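B12-binding domain-containing protein (Kitasatospora setae, PDB 6WTF) probably methylates tryptophan at C2 as a cobalamin-binding radical SAM enzyme that carries a [4Fe-4S] cluster. Local coordinates at residues Tyr229-Cys234 with Gly344-Glu349; His233-Asp238 with Pro415-Gly420; Phe380-Glu385 with Leu409-Phe414. All blocks are in the same frame, centred on the assembly; numbering follows the deposited sequence.

Interaction 1: residues Tyr229-Cys234 with Gly344-Glu349; sequences YRCSHC and GWKVTE. With SF4 (iron/sulfur cluster), chain C; SA8 (S-5'-azamethionine-5'-deoxyadenosine), chain E.
The carbonyl oxygen of Trp345 is held from two neighbouring residues of the cysteine loop: Ser232 N donates to Trp345 O at 3.0 Å with an N-H...O angle of 158°, and a CA-H...O contact brings Cys231 CA to 3.2 Å from Trp345 O. Two residues along each segment, Arg230 N donates to Val347 O at 3.1 Å, so that Tyr229-Cys234 and Gly344-Glu349 are laced together through their backbones.

Side chains extend the seam in both directions. Thr348 lays CG2 over one face of the Tyr229 ring in a CH-pi contact, nearest at CE1 (3.6 Å from Thr348 CG2). Beyond it Arg230 forms a salt bridge through NH2 to Glu349 OE2, though the two atoms are modelled too close together to be taken literally and the detailed geometry is doubtful; Glu349 OE1 has a second partner in Arg243. At the other end His233, with CG between its backbone N and carbonyl carbon (chi1 71°), meets the indole rim to rim. The two planes stand at 89°, and His233 ND1 lies in the indole plane, 3.0 Å from Trp345 NE1. Replacing His233 by an alanine is likely to leave Trp345 NE1 without this polar neighbour and to open a gap between the indole, the Lys346 chain and the cluster.

Cys227, Cys231 and Cys234 form the CX3CX2C motif of radical SAM enzymes, and Cys231 SG binds the iron FE1 at 2.4 Å. His233 CE1 approaches the cluster sulfur S2 at 3.5 Å. The bent Lys346 chain passes alongside, with CE 3.5 Å from Cys231 SG; its methylenes thus border a ligand thiolate, while the charge of NZ is probably balanced largely by its salt bridge to Asp335.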
loop_
_atom_site.group_PDB
_atom_site.type_symbol
_atom_site.label_atom_id
_atom_site.label_comp_id
_atom_site.label_asym_id
_atom_site.label_seq_id
_atom_site.Cartn_x
_atom_site.Cartn_y
_atom_site.Cartn_z
ATOM N N TYR A 229 -3.933 -13.078 -8.142
ATOM C CA TYR A 229 -2.854 -14.007 -7.843
ATOM C C TYR A 229 -2.788 -14.259 -6.337
ATOM O O TYR A 229 -3.674 -13.868 -5.574
ATOM C CB TYR A 229 -1.530 -13.494 -8.401
ATOM C CG TYR A 229 -1.441 -13.594 -9.907
ATOM C CD1 TYR A 229 -2.420 -14.259 -10.638
ATOM C CD2 TYR A 229 -0.382 -13.020 -10.602
ATOM C CE1 TYR A 229 -2.348 -14.345 -12.021
ATOM C CE2 TYR A 229 -0.306 -13.101 -11.980
ATOM C CZ TYR A 229 -1.291 -13.766 -12.683
ATOM O OH TYR A 229 -1.213 -13.853 -14.051
ATOM N N ARG A 230 -1.722 -14.910 -5.892
ATOM C CA ARG A 230 -1.646 -15.373 -4.515
ATOM C C ARG A 230 -0.185 -15.454 -4.088
ATOM O O ARG A 230 0.256 -16.431 -3.485
ATOM C CB ARG A 230 -2.359 -16.718 -4.368
ATOM C CG ARG A 230 -2.772 -17.065 -2.948
ATOM C CD ARG A 230 -3.791 -16.069 -2.390
ATOM N NE ARG A 230 -5.081 -16.131 -3.073
ATOM C CZ ARG A 230 -6.093 -16.906 -2.689
ATOM N NH1 ARG A 230 -5.969 -17.696 -1.628
ATOM N NH2 ARG A 230 -7.233 -16.895 -3.365
ATOM N N CYS A 231 0.587 -14.411 -4.394
ATOM C CA CYS A 231 2.005 -14.412 -4.054
ATOM C C CYS A 231 2.178 -14.517 -2.543
ATOM O O CYS A 231 1.544 -13.782 -1.779
ATOM C CB CYS A 231 2.683 -13.155 -4.598
ATOM S SG CYS A 231 2.557 -12.984 -6.401
ATOM N N SER A 232 3.052 -15.436 -2.120
ATOM C CA SER A 232 3.107 -15.851 -0.721
ATOM C C SER A 232 3.499 -14.724 0.227
ATOM O O SER A 232 3.306 -14.853 1.440
ATOM C CB SER A 232 4.067 -17.038 -0.561
ATOM O OG SER A 232 5.424 -16.630 -0.598
ATOM N N HIS A 233 4.042 -13.627 -0.286
ATOM C CA HIS A 233 4.491 -12.523 0.548
ATOM C C HIS A 233 3.450 -11.418 0.705
ATOM O O HIS A 233 3.605 -10.564 1.582
ATOM C CB HIS A 233 5.761 -11.905 -0.050
ATOM C CG HIS A 233 5.511 -11.134 -1.310
ATOM N ND1 HIS A 233 5.409 -11.737 -2.547
ATOM C CD2 HIS A 233 5.319 -9.809 -1.520
ATOM C CE1 HIS A 233 5.177 -10.814 -3.466
ATOM N NE2 HIS A 233 5.117 -9.637 -2.869
ATOM N N CYS A 234 2.405 -11.412 -0.115
ATOM C CA CYS A 234 1.624 -10.209 -0.382
ATOM C C CYS A 234 0.275 -10.258 0.321
ATOM O O CYS A 234 -0.465 -11.236 0.186
ATOM C CB CYS A 234 1.416 -10.030 -1.884
ATOM S SG CYS A 234 0.866 -8.387 -2.352
ATOM N N GLY A 344 6.397 -21.667 -5.683
ATOM C CA GLY A 344 5.633 -21.558 -4.461
ATOM C C GLY A 344 5.571 -20.165 -3.872
ATOM O O GLY A 344 4.924 -19.976 -2.837
ATOM N N TRP A 345 6.227 -19.184 -4.493
ATOM C CA TRP A 345 6.248 -17.818 -3.983
ATOM C C TRP A 345 5.504 -16.874 -4.920
ATOM O O TRP A 345 4.391 -16.453 -4.603
ATOM C CB TRP A 345 7.696 -17.384 -3.758
ATOM C CG TRP A 345 7.922 -15.914 -3.537
ATOM C CD1 TRP A 345 6.995 -14.960 -3.192
ATOM C CD2 TRP A 345 9.173 -15.235 -3.643
ATOM N NE1 TRP A 345 7.601 -13.731 -3.087
ATOM C CE2 TRP A 345 8.937 -13.873 -3.359
ATOM C CE3 TRP A 345 10.473 -15.646 -3.952
ATOM C CZ2 TRP A 345 9.951 -12.927 -3.373
ATOM C CZ3 TRP A 345 11.478 -14.705 -3.966
ATOM C CH2 TRP A 345 11.212 -13.359 -3.679
ATOM N N LYS A 346 6.083 -16.515 -6.067
ATOM C CA LYS A 346 5.397 -15.640 -7.019
ATOM C C LYS A 346 4.525 -16.522 -7.904
ATOM O O LYS A 346 4.928 -16.957 -8.985
ATOM C CB LYS A 346 6.398 -14.819 -7.819
ATOM C CG LYS A 346 7.283 -13.934 -6.960
ATOM C CD LYS A 346 6.471 -12.837 -6.286
ATOM C CE LYS A 346 5.787 -11.940 -7.314
ATOM N NZ LYS A 346 6.765 -11.097 -8.046
ATOM N N VAL A 347 3.305 -16.796 -7.428
ATOM C CA VAL A 347 2.444 -17.810 -8.021
ATOM C C VAL A 347 1.017 -17.295 -8.162
ATOM O O VAL A 347 0.573 -16.405 -7.435
ATOM C CB VAL A 347 2.451 -19.108 -7.190
ATOM C CG1 VAL A 347 3.839 -19.716 -7.177
ATOM C CG2 VAL A 347 1.993 -18.823 -5.770
ATOM N N THR A 348 0.296 -17.884 -9.113
ATOM C CA THR A 348 -1.132 -17.656 -9.255
ATOM C C THR A 348 -1.899 -18.425 -8.179
ATOM O O THR A 348 -1.319 -19.093 -7.317
ATOM C CB THR A 348 -1.607 -18.084 -10.640
ATOM O OG1 THR A 348 -1.619 -19.515 -10.709
ATOM C CG2 THR A 348 -0.674 -17.545 -11.719
ATOM N N GLU A 349 -3.233 -18.338 -8.233
ATOM C CA GLU A 349 -4.059 -19.084 -7.288
ATOM C C GLU A 349 -3.914 -20.588 -7.478
ATOM O O GLU A 349 -4.064 -21.347 -6.516
ATOM C CB GLU A 349 -5.527 -18.669 -7.409
ATOM C CG GLU A 349 -5.846 -17.377 -6.680
ATOM C CD GLU A 349 -7.335 -17.147 -6.473
ATOM O OE1 GLU A 349 -8.156 -17.764 -7.192
ATOM O OE2 GLU A 349 -7.681 -16.348 -5.576
HETATM FE FE1 SF4 C . 1.572 -10.808 -6.472
HETATM FE FE2 SF4 C . -0.812 -9.477 -6.719
HETATM FE FE3 SF4 C . 1.547 -8.142 -7.072
HETATM FE FE4 SF4 C . 0.812 -8.975 -4.578
HETATM S S1 SF4 C . -0.263 -7.440 -5.869
HETATM S S2 SF4 C . 2.874 -9.176 -5.546
HETATM S S3 SF4 C . -0.233 -10.935 -5.071
HETATM S S4 SF4 C . 0.739 -9.850 -8.353
HETATM N N SA8 E . 1.154 -3.916 -5.493
HETATM C CA SA8 E . 2.483 -4.311 -4.992
HETATM C C SA8 E . 2.802 -3.567 -3.702
HETATM O O SA8 E . 3.506 -4.280 -2.880
HETATM O OXT SA8 E . 2.427 -2.426 -3.478
HETATM C CB SA8 E . 3.606 -4.065 -6.050
HETATM C CG SA8 E . 4.783 -5.014 -5.872
HETATM N ND SA8 E . 5.658 -4.663 -4.751
HETATM C CE SA8 E . 6.224 -3.322 -4.935
HETATM C "C5'" SA8 E . 6.658 -5.698 -4.501
HETATM C "C4'" SA8 E . 7.625 -5.338 -3.389
HETATM O "O4'" SA8 E . 6.892 -5.001 -2.192
HETATM C "C3'" SA8 E . 8.503 -6.504 -2.959
HETATM O "O3'" SA8 E . 9.620 -6.657 -3.826
HETATM C "C2'" SA8 E . 8.922 -6.077 -1.549
HETATM O "O2'" SA8 E . 10.044 -5.202 -1.587
HETATM C "C1'" SA8 E . 7.673 -5.327 -1.053
HETATM N N9 SA8 E . 6.843 -6.086 -0.122
HETATM C C8 SA8 E . 5.536 -6.461 -0.288
HETATM N N7 SA8 E . 5.050 -7.161 0.710
HETATM C C5 SA8 E . 6.113 -7.252 1.597
HETATM C C6 SA8 E . 6.249 -7.862 2.861
HETATM N N6 SA8 E . 5.282 -8.572 3.456
HETATM N N1 SA8 E . 7.437 -7.734 3.494
HETATM C C2 SA8 E . 8.418 -7.055 2.892
HETATM N N3 SA8 E . 8.410 -6.454 1.700
HETATM C C4 SA8 E . 7.222 -6.587 1.099
HETATM O O HOH W 1 -6.096 -14.305 -5.450
HETATM O O HOH W 2 6.473 -19.117 -0.378
#

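Interaction 2: residues His233-Asp238 with Pro415-Gly420; sequences HCVEPD and PYTPMG. With SA8 (S-5'-azamethionine-5'-deoxyadenosine), chain E; SF4 (iron/sulfur cluster), chain C.
Thr417 and Val235 each turn one methyl anti to the carbonyl carbon, CG2 in the threonine (OG1 at chi1 71°) and CG1 in the valine (chi1 -58°), and these branches lie side by side with Thr417 CG2 3.6 Å from Val235 CG1. The same threonine methyl also rests against Cys234 O. This rotamer also places the hydroxyl to accept from Gly420 N, 3.0 Å from Thr417 OG1. This is an N-cap bond at the start of helix 418-427, and OG1 has a further partner in Phe414 O.

In fold terms, the segment that carries the last cluster cysteine, Cys234, and enters helix 236-240 packs here against the turn joining strand 404-412 of the radical SAM core to its next helix. Two waters fill the join. One links Thr417 OG1 to His233 O, 3.0 Å from the water; the other lies among Cys234 O, Tyr416 O and Asp238 N.

Asp238 swings CG anti to its own nitrogen (chi1 167°) and crosses Tyr416, its OD2 3.3 Å from Tyr416 CB and equally near CD2. The charge is met elsewhere, by Lys126 at OD2, while the Tyr416 hydroxyl reaches Glu460. Glu236 points away, to the ligand side: OE2 takes a hydrogen bond from the amino N of the SAM analogue at 2.7 Å, and OE1 is hydrogen-bonded to cobalamin.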
loop_
_atom_site.group_PDB
_atom_site.type_symbol
_atom_site.label_atom_id
_atom_site.label_comp_id
_atom_site.label_asym_id
_atom_site.label_seq_id
_atom_site.Cartn_x
_atom_site.Cartn_y
_atom_site.Cartn_z
ATOM N N HIS A 233 4.042 -13.627 -0.286
ATOM C CA HIS A 233 4.491 -12.523 0.548
ATOM C C HIS A 233 3.450 -11.418 0.705
ATOM O O HIS A 233 3.605 -10.564 1.582
ATOM C CB HIS A 233 5.761 -11.905 -0.050
ATOM C CG HIS A 233 5.511 -11.134 -1.310
ATOM N ND1 HIS A 233 5.409 -11.737 -2.547
ATOM C CD2 HIS A 233 5.319 -9.809 -1.520
ATOM C CE1 HIS A 233 5.177 -10.814 -3.466
ATOM N NE2 HIS A 233 5.117 -9.637 -2.869
ATOM N N CYS A 234 2.405 -11.412 -0.115
ATOM C CA CYS A 234 1.624 -10.209 -0.382
ATOM C C CYS A 234 0.275 -10.258 0.321
ATOM O O CYS A 234 -0.465 -11.236 0.186
ATOM C CB CYS A 234 1.416 -10.030 -1.884
ATOM S SG CYS A 234 0.866 -8.387 -2.352
ATOM N N VAL A 235 -0.058 -9.174 1.031
ATOM C CA VAL A 235 -1.340 -9.068 1.727
ATOM C C VAL A 235 -2.500 -8.708 0.816
ATOM O O VAL A 235 -3.658 -8.858 1.225
ATOM C CB VAL A 235 -1.302 -8.006 2.845
ATOM C CG1 VAL A 235 -0.218 -8.322 3.860
ATOM C CG2 VAL A 235 -1.086 -6.611 2.252
ATOM N N GLU A 236 -2.233 -8.243 -0.405
ATOM C CA GLU A 236 -3.265 -7.583 -1.203
ATOM C C GLU A 236 -4.381 -8.513 -1.681
ATOM O O GLU A 236 -5.546 -8.096 -1.665
ATOM C CB GLU A 236 -2.649 -6.854 -2.406
ATOM C CG GLU A 236 -1.640 -5.794 -2.013
ATOM C CD GLU A 236 -1.267 -4.871 -3.157
ATOM O OE1 GLU A 236 -2.099 -4.652 -4.064
ATOM O OE2 GLU A 236 -0.129 -4.365 -3.157
ATOM N N PRO A 237 -4.100 -9.742 -2.137
ATOM C CA PRO A 237 -5.218 -10.612 -2.551
ATOM C C PRO A 237 -6.285 -10.760 -1.483
ATOM O O PRO A 237 -7.482 -10.704 -1.789
ATOM C CB PRO A 237 -4.531 -11.947 -2.858
ATOM C CG PRO A 237 -3.168 -11.580 -3.233
ATOM C CD PRO A 237 -2.798 -10.379 -2.414
ATOM N N ASP A 238 -5.887 -10.906 -0.224
ATOM C CA ASP A 238 -6.882 -10.991 0.835
ATOM C C ASP A 238 -7.442 -9.615 1.184
ATOM O O ASP A 238 -8.657 -9.396 1.147
ATOM C CB ASP A 238 -6.274 -11.652 2.071
ATOM C CG ASP A 238 -7.144 -11.492 3.292
ATOM O OD1 ASP A 238 -8.195 -12.166 3.351
ATOM O OD2 ASP A 238 -6.773 -10.699 4.187
ATOM N N PRO A 415 -1.131 -12.315 8.752
ATOM C CA PRO A 415 -1.971 -13.508 8.948
ATOM C C PRO A 415 -2.541 -14.090 7.668
ATOM O O PRO A 415 -2.736 -15.310 7.592
ATOM C CB PRO A 415 -3.082 -13.006 9.883
ATOM C CG PRO A 415 -3.089 -11.539 9.730
ATOM C CD PRO A 415 -1.664 -11.149 9.478
ATOM N N TYR A 416 -2.819 -13.272 6.658
ATOM C CA TYR A 416 -3.439 -13.772 5.438
ATOM C C TYR A 416 -2.518 -13.663 4.225
ATOM O O TYR A 416 -2.974 -13.418 3.106
ATOM C CB TYR A 416 -4.769 -13.064 5.196
ATOM C CG TYR A 416 -5.668 -13.146 6.399
ATOM C CD1 TYR A 416 -6.165 -14.372 6.831
ATOM C CD2 TYR A 416 -6.011 -12.009 7.115
ATOM C CE1 TYR A 416 -6.982 -14.465 7.939
ATOM C CE2 TYR A 416 -6.831 -12.089 8.227
ATOM C CZ TYR A 416 -7.313 -13.321 8.634
ATOM O OH TYR A 416 -8.128 -13.411 9.735
ATOM N N THR A 417 -1.216 -13.835 4.437
ATOM C CA THR A 417 -0.333 -14.157 3.327
ATOM C C THR A 417 0.031 -15.638 3.378
ATOM O O THR A 417 0.122 -16.222 4.462
ATOM C CB THR A 417 0.947 -13.314 3.374
ATOM O OG1 THR A 417 1.775 -13.747 4.459
ATOM C CG2 THR A 417 0.608 -11.834 3.567
ATOM N N PRO A 418 0.222 -16.294 2.232
ATOM C CA PRO A 418 0.584 -17.722 2.264
ATOM C C PRO A 418 1.816 -18.017 3.104
ATOM O O PRO A 418 1.886 -19.083 3.727
ATOM C CB PRO A 418 0.796 -18.052 0.782
ATOM C CG PRO A 418 -0.120 -17.095 0.065
ATOM C CD PRO A 418 -0.043 -15.819 0.863
ATOM N N MET A 419 2.782 -17.097 3.160
ATOM C CA MET A 419 3.924 -17.284 4.049
ATOM C C MET A 419 3.512 -17.189 5.510
ATOM O O MET A 419 3.971 -17.981 6.340
ATOM C CB MET A 419 5.018 -16.266 3.728
ATOM C CG MET A 419 5.945 -16.734 2.619
ATOM S SD MET A 419 6.933 -18.157 3.136
ATOM C CE MET A 419 8.084 -17.373 4.261
ATOM N N GLY A 420 2.654 -16.223 5.850
ATOM C CA GLY A 420 2.164 -16.149 7.215
ATOM C C GLY A 420 1.460 -17.424 7.640
ATOM O O GLY A 420 1.678 -17.929 8.744
HETATM N N SA8 E . 1.154 -3.916 -5.493
HETATM C CA SA8 E . 2.483 -4.311 -4.992
HETATM C C SA8 E . 2.802 -3.567 -3.702
HETATM O O SA8 E . 3.506 -4.280 -2.880
HETATM O OXT SA8 E . 2.427 -2.426 -3.478
HETATM C CB SA8 E . 3.606 -4.065 -6.050
HETATM C CG SA8 E . 4.783 -5.014 -5.872
HETATM N ND SA8 E . 5.658 -4.663 -4.751
HETATM C CE SA8 E . 6.224 -3.322 -4.935
HETATM C "C5'" SA8 E . 6.658 -5.698 -4.501
HETATM C "C4'" SA8 E . 7.625 -5.338 -3.389
HETATM O "O4'" SA8 E . 6.892 -5.001 -2.192
HETATM C "C3'" SA8 E . 8.503 -6.504 -2.959
HETATM O "O3'" SA8 E . 9.620 -6.657 -3.826
HETATM C "C2'" SA8 E . 8.922 -6.077 -1.549
HETATM O "O2'" SA8 E . 10.044 -5.202 -1.587
HETATM C "C1'" SA8 E . 7.673 -5.327 -1.053
HETATM N N9 SA8 E . 6.843 -6.086 -0.122
HETATM C C8 SA8 E . 5.536 -6.461 -0.288
HETATM N N7 SA8 E . 5.050 -7.161 0.710
HETATM C C5 SA8 E . 6.113 -7.252 1.597
HETATM C C6 SA8 E . 6.249 -7.862 2.861
HETATM N N6 SA8 E . 5.282 -8.572 3.456
HETATM N N1 SA8 E . 7.437 -7.734 3.494
HETATM C C2 SA8 E . 8.418 -7.055 2.892
HETATM N N3 SA8 E . 8.410 -6.454 1.700
HETATM C C4 SA8 E . 7.222 -6.587 1.099
HETATM FE FE1 SF4 C . 1.572 -10.808 -6.472
HETATM FE FE2 SF4 C . -0.812 -9.477 -6.719
HETATM FE FE3 SF4 C . 1.547 -8.142 -7.072
HETATM FE FE4 SF4 C . 0.812 -8.975 -4.578
HETATM S S1 SF4 C . -0.263 -7.440 -5.869
HETATM S S2 SF4 C . 2.874 -9.176 -5.546
HETATM S S3 SF4 C . -0.233 -10.935 -5.071
HETATM S S4 SF4 C . 0.739 -9.850 -8.353
HETATM O O HOH W 3 3.958 -12.039 4.199
HETATM O O HOH W 4 -3.023 -12.096 0.465
#

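Interaction 3: residues Phe380-Glu385 with Leu409-Phe414; sequences FGMPGE and LGLRLF. With SA8 (S-5'-azamethionine-5'-deoxyadenosine), chain E.
Met382 and Leu411 cross with the thioether sulfur against one leucine branch: Met382 SD lies 3.6 Å from Leu411 CD2. The methionine chain is bent at its second and third torsions, which folds SD back to the leucine. Leu411 sends CG anti to its backbone nitrogen (chi1 174°), and its two methyls serve different neighbours, CD2 the methionine and CD1 the bound SAM analogue, where Leu411 CD1 is 3.6 Å from the adenine N1.

The second apolar pair, Phe380 and Leu409, shares one face of the sheet. It touches near the backbone, Phe380 CB at 3.7 Å from Leu409 CD1, while the phenyl ring leads off to Val390 and Val394 of helix 387-398. Strands 373-380 and 404-412 run parallel with that helix between them, a beta-alpha-beta crossover of the radical SAM barrel. Their pairing is closed by Gly410 N, which donates to Phe380 O at a short 2.6 Å in a nearly straight bond (169°).

Past Phe380 the chain leaves the sheet at Gly381, where a side chain would press on Gly410 N and on the preceding carbonyl. Gly381 N is taken by Glu385 OE1 at 2.9 Å, on the anti side of the carboxylate, whose OE2 goes to Thr389 and His336. Strand 404-412 meanwhile reads the adenine with backbone atoms: Arg412 N donates to N1 of the ligand at 3.2 Å, and the ligand N6 donates to Arg412 O at 3.0 Å.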
loop_
_atom_site.group_PDB
_atom_site.type_symbol
_atom_site.label_atom_id
_atom_site.label_comp_id
_atom_site.label_asym_id
_atom_site.label_seq_id
_atom_site.Cartn_x
_atom_site.Cartn_y
_atom_site.Cartn_z
ATOM N N PHE A 380 14.891 -10.284 -0.844
ATOM C CA PHE A 380 15.810 -11.325 -0.415
ATOM C C PHE A 380 15.390 -11.878 0.937
ATOM O O PHE A 380 14.891 -11.148 1.795
ATOM C CB PHE A 380 17.240 -10.786 -0.327
ATOM C CG PHE A 380 17.857 -10.480 -1.665
ATOM C CD1 PHE A 380 17.662 -11.331 -2.743
ATOM C CD2 PHE A 380 18.624 -9.339 -1.846
ATOM C CE1 PHE A 380 18.220 -11.052 -3.970
ATOM C CE2 PHE A 380 19.183 -9.057 -3.066
ATOM C CZ PHE A 380 18.982 -9.912 -4.133
ATOM N N GLY A 381 15.623 -13.177 1.126
ATOM C CA GLY A 381 15.349 -13.839 2.387
ATOM C C GLY A 381 14.150 -14.768 2.411
ATOM O O GLY A 381 13.805 -15.272 3.488
ATOM N N MET A 382 13.506 -15.015 1.272
ATOM C CA MET A 382 12.421 -15.978 1.198
ATOM C C MET A 382 12.982 -17.390 1.385
ATOM O O MET A 382 14.197 -17.593 1.328
ATOM C CB MET A 382 11.684 -15.826 -0.132
ATOM C CG MET A 382 10.938 -14.502 -0.268
ATOM S SD MET A 382 9.597 -14.300 0.939
ATOM C CE MET A 382 8.291 -15.251 0.169
ATOM N N PRO A 383 12.127 -18.381 1.647
ATOM C CA PRO A 383 12.627 -19.750 1.832
ATOM C C PRO A 383 13.482 -20.202 0.655
ATOM O O PRO A 383 13.110 -20.033 -0.511
ATOM C CB PRO A 383 11.343 -20.577 1.954
ATOM C CG PRO A 383 10.365 -19.623 2.554
ATOM C CD PRO A 383 10.678 -18.298 1.911
ATOM N N GLY A 384 14.652 -20.762 0.975
ATOM C CA GLY A 384 15.621 -21.198 -0.001
ATOM C C GLY A 384 16.801 -20.263 -0.181
ATOM O O GLY A 384 17.816 -20.674 -0.759
ATOM N N GLU A 385 16.703 -19.028 0.309
ATOM C CA GLU A 385 17.729 -18.026 0.050
ATOM C C GLU A 385 19.038 -18.374 0.752
ATOM O O GLU A 385 19.048 -18.727 1.936
ATOM C CB GLU A 385 17.250 -16.647 0.503
ATOM C CG GLU A 385 18.124 -15.511 0.003
ATOM C CD GLU A 385 17.672 -14.965 -1.339
ATOM O OE1 GLU A 385 16.608 -14.312 -1.390
ATOM O OE2 GLU A 385 18.378 -15.190 -2.345
ATOM N N LEU A 409 15.603 -6.934 2.012
ATOM C CA LEU A 409 16.107 -8.135 2.676
ATOM C C LEU A 409 15.240 -8.436 3.893
ATOM O O LEU A 409 15.238 -7.673 4.863
ATOM C CB LEU A 409 17.572 -7.956 3.080
ATOM C CG LEU A 409 18.216 -9.044 3.946
ATOM C CD1 LEU A 409 18.126 -10.395 3.271
ATOM C CD2 LEU A 409 19.668 -8.694 4.253
ATOM N N GLY A 410 14.517 -9.541 3.846
ATOM C CA GLY A 410 13.671 -9.930 4.954
ATOM C C GLY A 410 12.200 -9.709 4.651
ATOM O O GLY A 410 11.809 -8.756 3.964
ATOM N N LEU A 411 11.366 -10.580 5.212
ATOM C CA LEU A 411 9.942 -10.611 4.918
ATOM C C LEU A 411 9.143 -10.348 6.186
ATOM O O LEU A 411 9.363 -11.003 7.211
ATOM C CB LEU A 411 9.543 -11.963 4.328
ATOM C CG LEU A 411 8.041 -12.128 4.115
ATOM C CD1 LEU A 411 7.601 -11.301 2.916
ATOM C CD2 LEU A 411 7.660 -13.597 3.951
ATOM N N ARG A 412 8.213 -9.399 6.111
ATOM C CA ARG A 412 7.264 -9.182 7.193
ATOM C C ARG A 412 6.092 -10.147 7.045
ATOM O O ARG A 412 5.506 -10.264 5.965
ATOM C CB ARG A 412 6.772 -7.735 7.193
ATOM C CG ARG A 412 7.722 -6.772 7.883
ATOM C CD ARG A 412 7.375 -6.664 9.355
ATOM N NE ARG A 412 6.051 -6.083 9.544
ATOM C CZ ARG A 412 5.031 -6.716 10.113
ATOM N NH1 ARG A 412 5.177 -7.961 10.561
ATOM N NH2 ARG A 412 3.864 -6.104 10.237
ATOM N N LEU A 413 5.752 -10.838 8.128
ATOM C CA LEU A 413 4.691 -11.837 8.099
ATOM C C LEU A 413 3.354 -11.219 8.479
ATOM O O LEU A 413 3.288 -10.330 9.331
ATOM C CB LEU A 413 5.016 -12.993 9.041
ATOM C CG LEU A 413 6.224 -13.839 8.639
ATOM C CD1 LEU A 413 6.404 -14.965 9.629
ATOM C CD2 LEU A 413 6.064 -14.373 7.224
ATOM N N PHE A 414 2.294 -11.686 7.823
ATOM C CA PHE A 414 0.934 -11.210 8.028
ATOM C C PHE A 414 -0.010 -12.403 8.029
ATOM O O PHE A 414 0.259 -13.408 7.358
ATOM C CB PHE A 414 0.518 -10.209 6.938
ATOM C CG PHE A 414 1.132 -8.853 7.107
ATOM C CD1 PHE A 414 2.332 -8.536 6.487
ATOM C CD2 PHE A 414 0.514 -7.895 7.886
ATOM C CE1 PHE A 414 2.904 -7.280 6.646
ATOM C CE2 PHE A 414 1.072 -6.640 8.049
ATOM C CZ PHE A 414 2.271 -6.332 7.434
HETATM N N SA8 E . 1.154 -3.916 -5.493
HETATM C CA SA8 E . 2.483 -4.311 -4.992
HETATM C C SA8 E . 2.802 -3.567 -3.702
HETATM O O SA8 E . 3.506 -4.280 -2.880
HETATM O OXT SA8 E . 2.427 -2.426 -3.478
HETATM C CB SA8 E . 3.606 -4.065 -6.050
HETATM C CG SA8 E . 4.783 -5.014 -5.872
HETATM N ND SA8 E . 5.658 -4.663 -4.751
HETATM C CE SA8 E . 6.224 -3.322 -4.935
HETATM C "C5'" SA8 E . 6.658 -5.698 -4.501
HETATM C "C4'" SA8 E . 7.625 -5.338 -3.389
HETATM O "O4'" SA8 E . 6.892 -5.001 -2.192
HETATM C "C3'" SA8 E . 8.503 -6.504 -2.959
HETATM O "O3'" SA8 E . 9.620 -6.657 -3.826
HETATM C "C2'" SA8 E . 8.922 -6.077 -1.549
HETATM O "O2'" SA8 E . 10.044 -5.202 -1.587
HETATM C "C1'" SA8 E . 7.673 -5.327 -1.053
HETATM N N9 SA8 E . 6.843 -6.086 -0.122
HETATM C C8 SA8 E . 5.536 -6.461 -0.288
HETATM N N7 SA8 E . 5.050 -7.161 0.710
HETATM C C5 SA8 E . 6.113 -7.252 1.597
HETATM C C6 SA8 E . 6.249 -7.862 2.861
HETATM N N6 SA8 E . 5.282 -8.572 3.456
HETATM N N1 SA8 E . 7.437 -7.734 3.494
HETATM C C2 SA8 E . 8.418 -7.055 2.892
HETATM N N3 SA8 E . 8.410 -6.454 1.700
HETATM C C4 SA8 E . 7.222 -6.587 1.099
#

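Interactions 1 and 2 share His233 and Cys234, and their centres lie about 8 Å apart; the centre of interaction 3 is about 13 Å from each. The cysteine loop joins all three. Ser232 O probably accepts a hydrogen bond from Met419 N at 2.9 Å, tying interaction 1 to the helix start of interaction 2. Toward interaction 3, Ser232 OG approaches Met382 CE at 3.3 Å, and His233 CB packs on Leu411 CD1 at 3.5 Å. Val235 CG1 meets Phe414 CG at 3.6 Å, linking interactions 2 and 3. Together they border the SAM-analogue site: interactions 1 and 2 adjoin both the cluster and the ligand, and interaction 3 adds backbone bonds to the adenine.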